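Local coordinates for natural killer cell receptor Ly49C (Mus musculus, PDB 3C8J), which serves on mouse natural killer cells as a disulfide-linked homodimeric receptor of C-type lectin fold that recognises class I MHC molecules, at residues 117-120 / 121-125. The protein carries 4 engineered substitutions. Numbering follows the deposited sequence.
Sequences KIED and EDELK
D120 and E123 form an N-terminal helix cap, where the loop after helix 101-110 turns into helix 121-130 of the C-type lectin domain. D120 is the N-cap residue. A chi1 of 50° tucks its carboxylate back over its own backbone and turns OD1 to the first helical turn. There D120 OD1 accepts a weak hydrogen bond from E123 N, at 3.4 Å. The D120 carbonyl O starts the helical bonding, accepting a hydrogen bond from L124 N at 3.0 Å in the carbonyl plane.

E123 reaches back the other way. Its extended chain, with CG anti to the backbone N (chi1 -177°), crosses I118 at a slant and brings E123 OE2 to 3.4 Å from I118 CA. E123 OE2 accepts a hydrogen bond from E119 N at 2.8 Å, with the donor nearly along the C-O axis and an N-H...O angle of 171°. I118 CG2 packs on L124 CB at 4.0 Å, and both side chains also touch L176 of strand 173-176.

E123 OE1 forms a salt bridge with K90 NZ, which also hydrogen-bonds to K117 O, and a hydrogen bond with Y92 OH. The buried E123 carboxylate thus ties loop, helix and the strand 90-96 together, and K90 probably favours its ionised form.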
loop_
_atom_site.group_PDB
_atom_site.type_symbol
_atom_site.label_atom_id
_atom_site.label_comp_id
_atom_site.label_asym_id
_atom_site.label_seq_id
_atom_site.Cartn_x
_atom_site.Cartn_y
_atom_site.Cartn_z
ATOM N N LYS A 117 6.905 -13.644 -3.866
ATOM C CA LYS A 117 5.967 -14.411 -4.660
ATOM C C LYS A 117 4.921 -13.456 -5.238
ATOM O O LYS A 117 4.356 -12.637 -4.523
ATOM C CB LYS A 117 5.336 -15.514 -3.803
ATOM C CG LYS A 117 3.975 -16.002 -4.270
ATOM C CD LYS A 117 3.950 -17.518 -4.436
ATOM C CE LYS A 117 2.538 -18.008 -4.390
ATOM N NZ LYS A 117 2.439 -19.360 -4.959
ATOM N N ILE A 118 4.693 -13.543 -6.544
ATOM C CA ILE A 118 3.706 -12.688 -7.212
ATOM C C ILE A 118 2.465 -13.522 -7.487
ATOM O O ILE A 118 2.574 -14.591 -8.064
ATOM C CB ILE A 118 4.241 -12.063 -8.526
ATOM C CG1 ILE A 118 5.492 -11.217 -8.240
ATOM C CG2 ILE A 118 3.183 -11.183 -9.141
ATOM C CD1 ILE A 118 6.075 -10.462 -9.450
ATOM N N GLU A 119 1.304 -13.028 -7.052
ATOM C CA GLU A 119 0.053 -13.786 -7.134
ATOM C C GLU A 119 -0.642 -13.671 -8.477
ATOM O O GLU A 119 -1.098 -14.671 -9.031
ATOM C CB GLU A 119 -0.924 -13.407 -6.016
ATOM C CG GLU A 119 -0.410 -13.665 -4.611
ATOM C CD GLU A 119 -0.190 -15.146 -4.288
ATOM O OE1 GLU A 119 -0.458 -16.031 -5.155
ATOM O OE2 GLU A 119 0.256 -15.425 -3.144
ATOM N N ASP A 120 -0.726 -12.450 -8.990
ATOM C CA ASP A 120 -1.420 -12.200 -10.246
ATOM C C ASP A 120 -0.827 -11.045 -11.052
ATOM O O ASP A 120 0.119 -10.376 -10.592
ATOM C CB ASP A 120 -2.930 -12.020 -10.016
ATOM C CG ASP A 120 -3.248 -11.038 -8.922
ATOM O OD1 ASP A 120 -2.353 -10.329 -8.438
ATOM O OD2 ASP A 120 -4.430 -10.960 -8.550
ATOM N N GLU A 121 -1.369 -10.854 -12.262
ATOM C CA GLU A 121 -0.921 -9.822 -13.189
ATOM C C GLU A 121 -1.147 -8.419 -12.662
ATOM O O GLU A 121 -0.451 -7.490 -13.069
ATOM C CB GLU A 121 -1.606 -9.966 -14.553
ATOM C CG GLU A 121 -0.967 -10.993 -15.482
ATOM C CD GLU A 121 -0.896 -10.510 -16.925
ATOM O OE1 GLU A 121 -0.385 -9.378 -17.150
ATOM O OE2 GLU A 121 -1.347 -11.257 -17.832
ATOM N N ASP A 122 -2.121 -8.256 -11.776
ATOM C CA ASP A 122 -2.370 -6.957 -11.157
ATOM C C ASP A 122 -1.210 -6.563 -10.256
ATOM O O ASP A 122 -0.719 -5.421 -10.315
ATOM C CB ASP A 122 -3.674 -6.967 -10.355
ATOM C CG ASP A 122 -4.918 -6.954 -11.246
ATOM O OD1 ASP A 122 -6.043 -6.990 -10.679
ATOM O OD2 ASP A 122 -4.775 -6.898 -12.500
ATOM N N GLU A 123 -0.784 -7.513 -9.426
ATOM C CA GLU A 123 0.356 -7.325 -8.559
ATOM C C GLU A 123 1.637 -7.141 -9.368
ATOM O O GLU A 123 2.400 -6.218 -9.092
ATOM C CB GLU A 123 0.497 -8.475 -7.567
ATOM C CG GLU A 123 1.653 -8.246 -6.609
ATOM C CD GLU A 123 1.849 -9.344 -5.601
ATOM O OE1 GLU A 123 2.353 -9.008 -4.516
ATOM O OE2 GLU A 123 1.520 -10.522 -5.880
ATOM N N LEU A 124 1.874 -7.996 -10.361
ATOM C CA LEU A 124 3.043 -7.816 -11.231
ATOM C C LEU A 124 3.135 -6.371 -11.774
ATOM O O LEU A 124 4.149 -5.685 -11.595
ATOM C CB LEU A 124 3.062 -8.833 -12.387
ATOM C CG LEU A 124 4.064 -8.595 -13.539
ATOM C CD1 LEU A 124 5.501 -8.378 -13.064
ATOM C CD2 LEU A 124 4.029 -9.716 -14.534
ATOM N N LYS A 125 2.068 -5.925 -12.419
ATOM C CA LYS A 125 2.010 -4.585 -12.989
ATOM C C LYS A 125 2.161 -3.513 -11.929
ATOM O O LYS A 125 2.859 -2.524 -12.160
ATOM C CB LYS A 125 0.725 -4.378 -13.781
ATOM C CG LYS A 125 0.667 -5.271 -15.012
ATOM C CD LYS A 125 -0.267 -4.744 -16.078
ATOM C CE LYS A 125 -0.616 -5.843 -17.054
ATOM N NZ LYS A 125 -1.860 -5.512 -17.782
#